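Local coordinates for plasmin and fibronectin-binding protein A (Streptococcus pneumoniae, PDB 4MR0) that acts as a fibronectin-dependent adhesin and invasin on the bacterial surface, binding human fibronectin, plasmin, plasminogen and serum albumin, at residues 243-248 / 259-264; 251-256 / 275-280; 270-275 / 303-308; 309-314 / 356-361; 325-330 / 360-365. All blocks are in the same frame, centred on the assembly; numbering follows the deposited sequence.

Contact 1: residues 243-248 / 259-264; sequences SGAFAI and VTFKDS
Ser264 grips the backbone of Ser243: its OG donates a hydrogen bond of 2.9 Å to Ser243 O, approaching with a tilt of 23° from the carbonyl plane. With chi1 at 168°, OG stands opposite the backbone N of Ser264 and beside its carbonyl carbon, which carries it across to the other strand. Deeper in, the contact turns wholly apolar. The CB of Ala245 abuts the edge of the Phe261 ring at CD2, 3.7 Å away, and the next rim atom of that ring, Phe261 CE2, meets Phe246 CE2 at 3.7 Å. The two aromatic side chains cross at about a right angle, touching rim to rim with neither ring lying over the other. A second shell fixes their settings. Val259 CG1 sits 3.6 Å above one face of Phe261, Phe285 stacks on the same ring, and Tyr216 meets Phe246 edge-to-face. The hydroxyl of Ser243 is itself tied to Tyr265 N and Met223 O. The rings of Phe246 and Phe261 lie in the interior of a parallel beta-helix, beside the corner at Ala245. The chemistry is thus divided: a hydroxyl serves a buried carbonyl at one end, while the aromatic end is held by apolar and ring contacts.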
# COMPACT_ATOMS: atom_id res chain seq x y z
N SER A 243 -4.98 -5.74 14.32
CA SER A 243 -5.73 -4.54 14.63
C SER A 243 -5.58 -3.55 13.49
O SER A 243 -4.56 -3.55 12.78
CB SER A 243 -5.26 -3.91 15.95
OG SER A 243 -3.98 -3.33 15.83
N GLY A 244 -6.61 -2.73 13.30
CA GLY A 244 -6.61 -1.73 12.24
C GLY A 244 -7.47 -0.55 12.65
O GLY A 244 -8.04 -0.55 13.75
N ALA A 245 -7.60 0.45 11.77
CA ALA A 245 -8.40 1.62 12.10
C ALA A 245 -9.70 1.75 11.30
O ALA A 245 -10.75 2.06 11.86
CB ALA A 245 -7.57 2.90 11.91
N PHE A 246 -9.61 1.52 9.99
CA PHE A 246 -10.77 1.66 9.12
C PHE A 246 -11.04 0.47 8.20
O PHE A 246 -10.12 -0.10 7.62
CB PHE A 246 -10.61 2.90 8.21
CG PHE A 246 -10.73 4.21 8.93
CD1 PHE A 246 -11.98 4.79 9.14
CD2 PHE A 246 -9.60 4.89 9.36
CE1 PHE A 246 -12.10 6.03 9.77
CE2 PHE A 246 -9.71 6.13 9.99
CZ PHE A 246 -10.95 6.71 10.19
N ALA A 247 -12.32 0.12 8.07
CA ALA A 247 -12.75 -0.94 7.16
C ALA A 247 -13.82 -0.22 6.34
O ALA A 247 -14.97 -0.09 6.76
CB ALA A 247 -13.34 -2.12 7.91
N ILE A 248 -13.42 0.27 5.17
CA ILE A 248 -14.29 1.00 4.27
C ILE A 248 -14.76 0.09 3.14
O ILE A 248 -13.98 -0.29 2.27
CB ILE A 248 -13.53 2.21 3.68
CG1 ILE A 248 -13.03 3.11 4.83
CG2 ILE A 248 -14.43 3.01 2.74
CD1 ILE A 248 -12.02 4.12 4.40
N VAL A 259 -4.53 12.47 9.94
CA VAL A 259 -4.69 11.53 11.04
C VAL A 259 -3.38 10.80 11.28
O VAL A 259 -2.68 10.44 10.33
CB VAL A 259 -5.77 10.47 10.73
CG1 VAL A 259 -5.90 9.52 11.93
CG2 VAL A 259 -7.11 11.13 10.41
N THR A 260 -3.04 10.58 12.55
CA THR A 260 -1.83 9.86 12.89
C THR A 260 -2.27 8.46 13.32
O THR A 260 -2.95 8.31 14.32
CB THR A 260 -1.08 10.55 14.05
OG1 THR A 260 -0.66 11.85 13.64
CG2 THR A 260 0.15 9.74 14.46
N PHE A 261 -1.88 7.44 12.55
CA PHE A 261 -2.23 6.06 12.85
C PHE A 261 -1.05 5.38 13.53
O PHE A 261 0.04 5.32 12.97
CB PHE A 261 -2.57 5.29 11.58
CG PHE A 261 -3.70 5.87 10.80
CD1 PHE A 261 -3.50 6.96 9.95
CD2 PHE A 261 -4.97 5.31 10.89
CE1 PHE A 261 -4.55 7.47 9.20
CE2 PHE A 261 -6.03 5.81 10.15
CZ PHE A 261 -5.82 6.90 9.29
N LYS A 262 -1.28 4.83 14.72
CA LYS A 262 -0.19 4.19 15.45
C LYS A 262 -0.35 2.73 15.82
O LYS A 262 -1.43 2.26 16.20
CB LYS A 262 0.07 4.94 16.76
CG LYS A 262 0.45 6.39 16.64
CD LYS A 262 0.74 6.95 18.03
CE LYS A 262 1.13 8.43 17.98
NZ LYS A 262 1.47 8.93 19.35
N ASP A 263 0.77 2.02 15.73
CA ASP A 263 0.89 0.63 16.14
C ASP A 263 -0.17 -0.39 15.77
O ASP A 263 -0.91 -0.89 16.63
CB ASP A 263 1.10 0.61 17.65
CG ASP A 263 2.19 1.57 18.09
OD1 ASP A 263 3.30 1.48 17.53
OD2 ASP A 263 1.93 2.42 18.97
N SER A 264 -0.23 -0.73 14.49
CA SER A 264 -1.16 -1.73 14.01
C SER A 264 -0.60 -3.08 14.45
O SER A 264 0.60 -3.30 14.37
CB SER A 264 -1.22 -1.66 12.48
OG SER A 264 -1.90 -2.79 11.96

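Contact 2: residues 251-256 / 275-280; sequences SNNVTI and SKNVLV
Ser275 carries its OG beside its own backbone N and opposite the carbonyl carbon (chi1 -64°), and there it receives the N-H of Ser251 at 3.0 Å in a nearly straight bond. Two residues further on, at the corner, Asn253 and Asn277 share the same first torsion, each with CG set beside the backbone N. Their side chains therefore lie alongside each other and point the same way, with amide planes 22° apart; ND2 of Asn253 comes to 3.3 Å from Asn277 CB. Both asparagines have left-handed backbone angles, the means by which each chain turns its corner, and such asparagines at equivalent turns of successive coils recall the pectate lyases.

The backbones run parallel in register through the corner. Lys276 N donates to Ser251 O before it, while Asn253 N and Val254 N donate to the carbonyls of Lys276 and Asn277. Beyond it the exchange continues as Leu279 N bonds to Val254 O (2.9 Å) and Ile256 N to Leu279 O (2.8 Å). A water donates to Asn277 O at 2.9 Å and also bonds Thr255 OG1, bridging the coils. On the buried face Val254 CB meets Val278 CG1 at 4.2 Å, beside Ile256 and Val280; Thr255 and Leu279 occupy the other face.

Strand 211-217 pairs with 251-256 on one side, where Thr211 binds Ser251 OG and Asn252 ND2, and strand 329-337 continues the stacking beyond 278-280.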
# COMPACT_ATOMS: atom_id res chain seq x y z
N SER A 251 -18.40 1.87 -0.10
CA SER A 251 -18.62 3.27 0.21
C SER A 251 -18.30 4.20 -0.96
O SER A 251 -17.67 3.80 -1.95
CB SER A 251 -17.79 3.66 1.43
OG SER A 251 -18.40 4.72 2.14
N ASN A 252 -18.73 5.46 -0.83
CA ASN A 252 -18.52 6.47 -1.87
C ASN A 252 -18.16 7.82 -1.25
O ASN A 252 -18.76 8.22 -0.25
CB ASN A 252 -19.81 6.64 -2.67
CG ASN A 252 -20.32 5.34 -3.26
OD1 ASN A 252 -19.82 4.88 -4.29
ND2 ASN A 252 -21.31 4.73 -2.59
N ASN A 253 -17.21 8.52 -1.86
CA ASN A 253 -16.80 9.83 -1.38
C ASN A 253 -16.43 9.81 0.10
O ASN A 253 -17.13 10.37 0.94
CB ASN A 253 -17.93 10.84 -1.62
CG ASN A 253 -18.19 11.07 -3.10
OD1 ASN A 253 -19.32 10.97 -3.58
ND2 ASN A 253 -17.13 11.40 -3.83
N VAL A 254 -15.33 9.14 0.40
CA VAL A 254 -14.84 9.04 1.77
C VAL A 254 -13.52 9.80 1.83
O VAL A 254 -12.65 9.60 0.98
CB VAL A 254 -14.60 7.57 2.17
CG1 VAL A 254 -14.08 7.50 3.60
CG2 VAL A 254 -15.89 6.78 2.03
N THR A 255 -13.39 10.66 2.83
CA THR A 255 -12.17 11.45 2.99
C THR A 255 -11.56 11.29 4.37
O THR A 255 -12.22 11.54 5.37
CB THR A 255 -12.45 12.95 2.77
OG1 THR A 255 -12.95 13.16 1.44
CG2 THR A 255 -11.16 13.77 2.95
N ILE A 256 -10.31 10.84 4.42
CA ILE A 256 -9.59 10.67 5.68
C ILE A 256 -8.36 11.57 5.57
O ILE A 256 -7.56 11.40 4.65
CB ILE A 256 -9.13 9.21 5.90
CG1 ILE A 256 -10.35 8.30 6.10
CG2 ILE A 256 -8.20 9.13 7.10
CD1 ILE A 256 -9.99 6.83 6.23
N SER A 275 -14.96 0.39 -2.90
CA SER A 275 -15.31 1.78 -2.60
C SER A 275 -14.80 2.74 -3.66
O SER A 275 -13.72 2.55 -4.23
CB SER A 275 -14.77 2.17 -1.23
OG SER A 275 -15.41 1.39 -0.23
N LYS A 276 -15.58 3.79 -3.93
CA LYS A 276 -15.23 4.76 -4.96
C LYS A 276 -15.00 6.18 -4.42
O LYS A 276 -15.69 6.63 -3.50
CB LYS A 276 -16.34 4.77 -6.01
CG LYS A 276 -16.10 5.71 -7.19
CD LYS A 276 -17.29 5.69 -8.15
CE LYS A 276 -17.08 6.64 -9.31
NZ LYS A 276 -18.26 6.68 -10.22
N ASN A 277 -14.03 6.87 -4.99
CA ASN A 277 -13.72 8.23 -4.58
C ASN A 277 -13.27 8.29 -3.13
O ASN A 277 -13.91 8.96 -2.31
CB ASN A 277 -14.94 9.14 -4.78
CG ASN A 277 -15.26 9.39 -6.24
OD1 ASN A 277 -16.40 9.69 -6.59
ND2 ASN A 277 -14.25 9.28 -7.09
N VAL A 278 -12.19 7.59 -2.81
CA VAL A 278 -11.67 7.59 -1.45
C VAL A 278 -10.33 8.32 -1.45
O VAL A 278 -9.46 8.05 -2.28
CB VAL A 278 -11.44 6.18 -0.91
CG1 VAL A 278 -10.98 6.25 0.55
CG2 VAL A 278 -12.72 5.37 -1.03
N LEU A 279 -10.18 9.23 -0.50
CA LEU A 279 -8.95 10.00 -0.38
C LEU A 279 -8.38 9.86 1.03
O LEU A 279 -9.10 9.97 2.01
CB LEU A 279 -9.24 11.49 -0.64
CG LEU A 279 -8.09 12.49 -0.41
CD1 LEU A 279 -7.00 12.26 -1.44
CD2 LEU A 279 -8.61 13.92 -0.51
N VAL A 280 -7.09 9.57 1.10
CA VAL A 280 -6.37 9.49 2.36
C VAL A 280 -5.34 10.59 2.11
O VAL A 280 -4.57 10.51 1.16
CB VAL A 280 -5.68 8.13 2.55
CG1 VAL A 280 -4.82 8.15 3.80
CG2 VAL A 280 -6.75 7.03 2.66
O HOH W 1 -13.14 11.57 -1.43

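Contact 3: residues 270-275 / 303-308; sequences IQIAGS and ESIQIE. With MN (manganese (II) ion), chain G.
Gln271 and Gln306 rise side by side from adjacent parallel strands and, with Glu308, form a cup for a manganese ion. The two amides point the same way with planes 36° apart, each offering its oxygen: Gln271 OE1 lies 2.3 Å and Gln306 OE1 2.2 Å from the metal. Glu308 closes the cup with both carboxylate oxygens, OE2 at 2.3 Å and OE1 at a longer 2.6 Å from manganese. Its CG sits between the backbone N and the carbonyl carbon (chi1 67°), and the lower part of the chain leans over the small Ala273, whose CB touches Glu308 CG at 3.7 Å. Gly314 O completes the protein ligands, and Tyr317 holds the NE2 of Gln271.

On the opposite face, turned to the interior of the coil, the bumps are isoleucines. Ile272 CD1 sits loosely between Ile305 CG2 (4.4 Å) and Ile307 CG1 (4.5 Å), while Ile270 CB packs on Ile305. Parallel hydrogen bonds, such as Glu308 N to Ile272 O, hold the isoleucines level.

Strand 243-252 pairs with the far edge of 270-273, and Val278, Phe285 and Val329 of strands 278-289 and 329-337 face the isoleucines across the interior of the beta-helix.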
# COMPACT_ATOMS: atom_id res chain seq x y z
N ILE A 270 -5.90 0.62 7.18
CA ILE A 270 -7.06 0.95 6.38
C ILE A 270 -7.30 -0.07 5.27
O ILE A 270 -6.36 -0.48 4.59
CB ILE A 270 -6.90 2.33 5.70
CG1 ILE A 270 -6.74 3.43 6.76
CG2 ILE A 270 -8.09 2.62 4.79
CD1 ILE A 270 -6.38 4.80 6.18
N GLN A 271 -8.55 -0.46 5.09
CA GLN A 271 -8.93 -1.37 4.01
C GLN A 271 -10.02 -0.65 3.23
O GLN A 271 -11.02 -0.23 3.80
CB GLN A 271 -9.47 -2.70 4.53
CG GLN A 271 -8.43 -3.60 5.17
CD GLN A 271 -9.03 -4.87 5.75
OE1 GLN A 271 -9.36 -5.80 5.01
NE2 GLN A 271 -9.18 -4.91 7.07
N ILE A 272 -9.80 -0.51 1.93
CA ILE A 272 -10.74 0.16 1.05
C ILE A 272 -11.15 -0.90 0.05
O ILE A 272 -10.35 -1.30 -0.80
CB ILE A 272 -10.04 1.34 0.31
CG1 ILE A 272 -9.52 2.34 1.33
CG2 ILE A 272 -11.02 2.01 -0.66
CD1 ILE A 272 -8.57 3.39 0.74
N ALA A 273 -12.38 -1.38 0.19
CA ALA A 273 -12.90 -2.46 -0.65
C ALA A 273 -14.20 -2.09 -1.34
O ALA A 273 -15.16 -1.69 -0.68
CB ALA A 273 -13.11 -3.71 0.20
N GLY A 274 -14.23 -2.25 -2.66
CA GLY A 274 -15.43 -1.93 -3.41
C GLY A 274 -15.90 -0.51 -3.14
O GLY A 274 -17.10 -0.24 -3.15
N SER A 275 -14.96 0.39 -2.90
CA SER A 275 -15.31 1.78 -2.60
C SER A 275 -14.80 2.74 -3.66
O SER A 275 -13.72 2.55 -4.23
CB SER A 275 -14.77 2.17 -1.23
OG SER A 275 -15.41 1.39 -0.23
N GLU A 303 -0.63 -5.05 4.24
CA GLU A 303 -0.41 -3.68 3.79
C GLU A 303 -1.08 -2.72 4.76
O GLU A 303 -2.19 -2.99 5.23
CB GLU A 303 -1.01 -3.48 2.39
CG GLU A 303 -0.51 -4.46 1.32
CD GLU A 303 -1.37 -5.71 1.21
OE1 GLU A 303 -2.28 -5.91 2.05
OE2 GLU A 303 -1.13 -6.51 0.28
N SER A 304 -0.44 -1.60 5.07
CA SER A 304 -1.04 -0.62 5.99
C SER A 304 -2.29 0.00 5.38
O SER A 304 -3.24 0.35 6.08
CB SER A 304 -0.01 0.44 6.36
OG SER A 304 1.03 -0.17 7.11
N ILE A 305 -2.27 0.16 4.06
CA ILE A 305 -3.43 0.66 3.34
C ILE A 305 -3.65 -0.31 2.19
O ILE A 305 -2.90 -0.34 1.22
CB ILE A 305 -3.23 2.07 2.75
CG1 ILE A 305 -3.01 3.09 3.87
CG2 ILE A 305 -4.46 2.46 1.94
CD1 ILE A 305 -2.76 4.51 3.37
N GLN A 306 -4.68 -1.14 2.32
CA GLN A 306 -5.01 -2.11 1.30
C GLN A 306 -6.16 -1.57 0.46
O GLN A 306 -7.14 -1.06 1.00
CB GLN A 306 -5.40 -3.45 1.95
CG GLN A 306 -5.79 -4.54 0.97
CD GLN A 306 -6.16 -5.84 1.67
OE1 GLN A 306 -6.81 -5.82 2.71
NE2 GLN A 306 -5.76 -6.96 1.09
N ILE A 307 -6.02 -1.68 -0.85
CA ILE A 307 -7.04 -1.23 -1.79
C ILE A 307 -7.38 -2.51 -2.54
O ILE A 307 -6.56 -3.06 -3.26
CB ILE A 307 -6.46 -0.18 -2.75
CG1 ILE A 307 -5.92 1.01 -1.94
CG2 ILE A 307 -7.53 0.28 -3.74
CD1 ILE A 307 -5.06 1.97 -2.76
N GLU A 308 -8.61 -2.97 -2.37
CA GLU A 308 -8.98 -4.25 -2.96
C GLU A 308 -10.42 -4.30 -3.44
O GLU A 308 -11.22 -3.40 -3.17
CB GLU A 308 -8.81 -5.32 -1.89
CG GLU A 308 -9.82 -5.12 -0.74
CD GLU A 308 -9.46 -5.84 0.54
OE1 GLU A 308 -8.99 -7.00 0.47
OE2 GLU A 308 -9.66 -5.24 1.62
MN MN G . -8.78 -6.83 3.03

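Contact 4: residues 309-314 / 356-361; sequences PLTRKG and LSTQNP. With MN (manganese (II) ion), chain G.
Pro309 meets three residues of 356-361 with three different atoms of one ring, and carbon contacts carry nearly the whole interface. Its CG presses against Thr358 CB at 3.6 Å, its CB lies 3.5 Å from Gln359 O, and its CD reaches Pro361 CG at 3.9 Å, where the two proline rings are set at a slant to each other. Beside this wedge the methyls of two threonines touch where their side chains cross at an angle, Thr311 CG2 standing 3.5 Å from Thr358 CG2. Both segments belong to loops that leave the regular coils of the parallel beta-helix: 309-314 follows strand 306-308, whereas the loop residues 356-361 lead into strand 364-372.

The threonine hydroxyls are turned to local work. Thr311 places OG1 between its backbone N and carbonyl carbon (chi1 68°), where it accepts the N-H of Gly314 at 3.2 Å and 167°, an ST motif that curls the chain back. Gly314 O in turn binds manganese at 2.2 Å, in the site it shares with Gln271, Gln306 and Glu308. Thr358 adopts a similar rotamer and uses OG1 to bind the backbone N of Thr355. Toward solvent, Lys313 makes a cation-pi contact with Tyr353, and Asp321 accepts from the backbone N of Arg312.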
# COMPACT_ATOMS: atom_id res chain seq x y z
N PRO A 309 -10.76 -5.35 -4.20
CA PRO A 309 -12.14 -5.49 -4.68
C PRO A 309 -12.91 -6.03 -3.48
O PRO A 309 -12.30 -6.49 -2.51
CB PRO A 309 -12.02 -6.51 -5.83
CG PRO A 309 -10.81 -7.31 -5.45
CD PRO A 309 -9.86 -6.26 -4.92
N LEU A 310 -14.23 -5.98 -3.53
CA LEU A 310 -15.04 -6.43 -2.40
C LEU A 310 -15.45 -7.90 -2.45
O LEU A 310 -16.40 -8.27 -3.16
CB LEU A 310 -16.27 -5.52 -2.28
CG LEU A 310 -17.20 -5.64 -1.06
CD1 LEU A 310 -16.42 -5.44 0.23
CD2 LEU A 310 -18.30 -4.59 -1.19
N THR A 311 -14.73 -8.73 -1.69
CA THR A 311 -15.01 -10.16 -1.60
C THR A 311 -14.95 -10.56 -0.13
O THR A 311 -14.35 -9.85 0.68
CB THR A 311 -13.98 -11.02 -2.38
OG1 THR A 311 -12.70 -10.95 -1.72
CG2 THR A 311 -13.84 -10.53 -3.82
N ARG A 312 -15.56 -11.68 0.22
CA ARG A 312 -15.53 -12.12 1.61
C ARG A 312 -14.12 -12.52 2.03
O ARG A 312 -13.73 -12.35 3.18
CB ARG A 312 -16.53 -13.27 1.80
CG ARG A 312 -17.97 -12.82 1.58
CD ARG A 312 -18.98 -13.96 1.67
NE ARG A 312 -19.09 -14.51 3.01
CZ ARG A 312 -19.95 -15.48 3.35
NH1 ARG A 312 -20.76 -15.99 2.43
NH2 ARG A 312 -19.99 -15.92 4.60
N LYS A 313 -13.35 -13.04 1.07
CA LYS A 313 -11.97 -13.45 1.34
C LYS A 313 -11.12 -12.26 1.78
O LYS A 313 -10.39 -12.34 2.77
CB LYS A 313 -11.37 -14.07 0.07
CG LYS A 313 -9.90 -14.46 0.20
CD LYS A 313 -9.70 -15.63 1.15
CE LYS A 313 -8.22 -15.92 1.38
NZ LYS A 313 -7.49 -16.15 0.09
N GLY A 314 -11.21 -11.15 1.05
CA GLY A 314 -10.43 -9.97 1.42
C GLY A 314 -11.15 -9.01 2.35
O GLY A 314 -10.53 -8.12 2.92
N LEU A 356 -10.58 -14.53 -11.16
CA LEU A 356 -11.37 -14.23 -12.36
C LEU A 356 -12.65 -13.52 -11.97
O LEU A 356 -13.27 -12.83 -12.80
CB LEU A 356 -11.72 -15.53 -13.10
CG LEU A 356 -10.59 -16.30 -13.78
CD1 LEU A 356 -11.15 -17.61 -14.34
CD2 LEU A 356 -9.97 -15.46 -14.88
N SER A 357 -13.05 -13.68 -10.71
CA SER A 357 -14.29 -13.09 -10.20
C SER A 357 -14.18 -11.71 -9.54
O SER A 357 -15.17 -11.19 -9.06
CB SER A 357 -14.95 -14.05 -9.22
OG SER A 357 -15.25 -15.28 -9.85
N THR A 358 -12.98 -11.14 -9.50
CA THR A 358 -12.82 -9.82 -8.89
C THR A 358 -12.52 -8.78 -9.97
O THR A 358 -11.78 -9.06 -10.92
CB THR A 358 -11.66 -9.77 -7.87
OG1 THR A 358 -10.42 -10.04 -8.54
CG2 THR A 358 -11.89 -10.79 -6.76
N GLN A 359 -13.10 -7.59 -9.84
CA GLN A 359 -12.86 -6.52 -10.79
C GLN A 359 -11.68 -5.70 -10.24
O GLN A 359 -11.69 -5.29 -9.08
CB GLN A 359 -14.11 -5.65 -10.95
CG GLN A 359 -14.02 -4.60 -12.06
CD GLN A 359 -13.73 -5.20 -13.44
OE1 GLN A 359 -14.46 -6.08 -13.91
NE2 GLN A 359 -12.68 -4.71 -14.09
N ASN A 360 -10.67 -5.49 -11.08
CA ASN A 360 -9.48 -4.75 -10.70
C ASN A 360 -9.70 -3.32 -10.22
O ASN A 360 -10.36 -2.53 -10.90
CB ASN A 360 -8.49 -4.71 -11.87
CG ASN A 360 -7.80 -6.05 -12.13
OD1 ASN A 360 -8.22 -7.09 -11.62
ND2 ASN A 360 -6.74 -6.02 -12.93
N PRO A 361 -9.18 -2.96 -9.03
CA PRO A 361 -9.36 -1.58 -8.58
C PRO A 361 -8.71 -0.70 -9.66
O PRO A 361 -7.63 -1.04 -10.17
CB PRO A 361 -8.58 -1.55 -7.27
CG PRO A 361 -8.87 -2.93 -6.70
CD PRO A 361 -8.73 -3.84 -7.93
MN MN G . -8.78 -6.83 3.03

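Contact 5: residues 325-330 / 360-365; sequences KSENVT and NPSNIK
Ser326 O accepts from Ser362 N, Asn328 N donates to Ser362 O, and Lys365 N closes on Val329 O at 2.8 Å, so the two segments run nearly parallel through a shared corner at Asn328 and Asn363; Val329 N to Asn363 O is only a weak bond.

At the corner Asn363 ND2 donates to Asn328 OD1 at 2.7 Å. The amide planes are 80° apart, and the donor stands 43° out of the Asn328 carbonyl plane, off its lone pairs. Calcium lies about 3 Å from the nearest atom of the Asn363 side chain. Ahead of the corner the extended chain of Lys325 reaches across to the other segment, passing Asn360 O with CD at 3.4 Å, and delivers NZ to Ser362 OG at 2.8 Å. Past the corner, a water bonds Thr330 OG1 (2.8 Å) and donates to Asn363 O (2.9 Å). On the buried face Ile364 folds its chain at chi2 (-62°), bringing CD1 against Val329 CB at 3.8 Å, with Ile307 nearby. The Ser326 hydroxyl turns to earlier parts of the chain, within hydrogen-bonding reach of the carbonyls of Glu308 and Ile272 and of Ser275 N.

Polar side chains and a water supplement the backbone bonds on the outer side of this join between two PbH1 repeats, whereas apolar side chains meet on the inner side; buried Ser326 N is left without a partner.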
# COMPACT_ATOMS: atom_id res chain seq x y z
N LYS A 325 -15.11 -3.53 -7.65
CA LYS A 325 -13.81 -2.87 -7.58
C LYS A 325 -13.84 -1.59 -6.77
O LYS A 325 -14.91 -1.05 -6.47
CB LYS A 325 -13.31 -2.53 -8.98
CG LYS A 325 -14.05 -1.37 -9.66
CD LYS A 325 -13.37 -1.00 -10.97
CE LYS A 325 -14.11 0.09 -11.73
NZ LYS A 325 -13.41 0.40 -13.02
N SER A 326 -12.65 -1.13 -6.40
CA SER A 326 -12.49 0.15 -5.71
C SER A 326 -12.09 1.01 -6.90
O SER A 326 -11.47 0.52 -7.85
CB SER A 326 -11.38 0.09 -4.67
OG SER A 326 -11.86 -0.51 -3.49
N GLU A 327 -12.43 2.29 -6.87
CA GLU A 327 -12.15 3.14 -8.02
C GLU A 327 -11.93 4.57 -7.58
O GLU A 327 -12.56 5.04 -6.64
CB GLU A 327 -13.35 3.01 -8.96
CG GLU A 327 -13.46 4.01 -10.08
CD GLU A 327 -14.76 3.85 -10.84
OE1 GLU A 327 -15.67 3.16 -10.34
OE2 GLU A 327 -14.88 4.42 -11.95
N ASN A 328 -11.02 5.27 -8.26
CA ASN A 328 -10.70 6.65 -7.91
C ASN A 328 -10.23 6.74 -6.46
O ASN A 328 -10.80 7.47 -5.65
CB ASN A 328 -11.91 7.56 -8.12
CG ASN A 328 -12.51 7.45 -9.52
OD1 ASN A 328 -11.83 7.03 -10.47
ND2 ASN A 328 -13.77 7.85 -9.66
N VAL A 329 -9.18 5.99 -6.13
CA VAL A 329 -8.63 6.01 -4.78
C VAL A 329 -7.30 6.75 -4.86
O VAL A 329 -6.47 6.45 -5.71
CB VAL A 329 -8.38 4.58 -4.25
CG1 VAL A 329 -7.87 4.65 -2.81
CG2 VAL A 329 -9.66 3.76 -4.33
N THR A 330 -7.11 7.72 -3.98
CA THR A 330 -5.88 8.51 -3.97
C THR A 330 -5.30 8.58 -2.56
O THR A 330 -5.99 8.96 -1.61
CB THR A 330 -6.12 9.97 -4.45
OG1 THR A 330 -6.65 9.98 -5.77
CG2 THR A 330 -4.79 10.76 -4.45
N ASN A 360 -10.67 -5.49 -11.08
CA ASN A 360 -9.48 -4.75 -10.70
C ASN A 360 -9.70 -3.32 -10.22
O ASN A 360 -10.36 -2.53 -10.90
CB ASN A 360 -8.49 -4.71 -11.87
CG ASN A 360 -7.80 -6.05 -12.13
OD1 ASN A 360 -8.22 -7.09 -11.62
ND2 ASN A 360 -6.74 -6.02 -12.93
N PRO A 361 -9.18 -2.96 -9.03
CA PRO A 361 -9.36 -1.58 -8.58
C PRO A 361 -8.71 -0.70 -9.66
O PRO A 361 -7.63 -1.04 -10.17
CB PRO A 361 -8.58 -1.55 -7.27
CG PRO A 361 -8.87 -2.93 -6.70
CD PRO A 361 -8.73 -3.84 -7.93
N SER A 362 -9.34 0.41 -10.02
CA SER A 362 -8.80 1.26 -11.08
C SER A 362 -8.72 2.75 -10.73
O SER A 362 -9.44 3.23 -9.86
CB SER A 362 -9.62 1.08 -12.37
OG SER A 362 -10.96 1.52 -12.20
N ASN A 363 -7.83 3.46 -11.43
CA ASN A 363 -7.57 4.88 -11.22
C ASN A 363 -7.13 5.09 -9.78
O ASN A 363 -7.77 5.80 -8.99
CB ASN A 363 -8.81 5.74 -11.54
CG ASN A 363 -8.48 7.23 -11.57
OD1 ASN A 363 -7.32 7.63 -11.67
ND2 ASN A 363 -9.51 8.07 -11.48
N ILE A 364 -6.01 4.45 -9.47
CA ILE A 364 -5.40 4.48 -8.15
C ILE A 364 -4.20 5.42 -8.25
O ILE A 364 -3.27 5.17 -9.01
CB ILE A 364 -4.90 3.07 -7.76
CG1 ILE A 364 -6.03 2.05 -7.95
CG2 ILE A 364 -4.39 3.07 -6.32
CD1 ILE A 364 -7.24 2.30 -7.07
N LYS A 365 -4.24 6.49 -7.47
CA LYS A 365 -3.15 7.46 -7.49
C LYS A 365 -2.44 7.49 -6.15
O LYS A 365 -3.06 7.65 -5.11
CB LYS A 365 -3.70 8.85 -7.81
CG LYS A 365 -4.36 8.94 -9.17
CD LYS A 365 -4.96 10.33 -9.41
CE LYS A 365 -5.51 10.44 -10.82
NZ LYS A 365 -6.33 11.67 -11.00
O HOH W 2 -7.61 8.51 -7.96

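How the contacts relate
From the N terminus, 243-248 opens contact 1 and 251-256 opens contact 2 before 259-264 closes the first, so the two cross. Segment 270-275 then opens contact 3 before 275-280 closes contact 2; these cross as well and share Ser275. Contact 3 closes at 303-308, and contact 4 begins at the next residue. Contact 5 opens at 325-330, inside the loop that contact 4 closes, and both end on one run of chain, sharing Asn360 and Pro361. Contacts 2 and 5 stack corners of successive coils of the beta-helix, contact 3 joins another face, contact 1 spans the interior, and contact 4 brings two loops outside the regular coils together. Manganese links contacts 3 and 4.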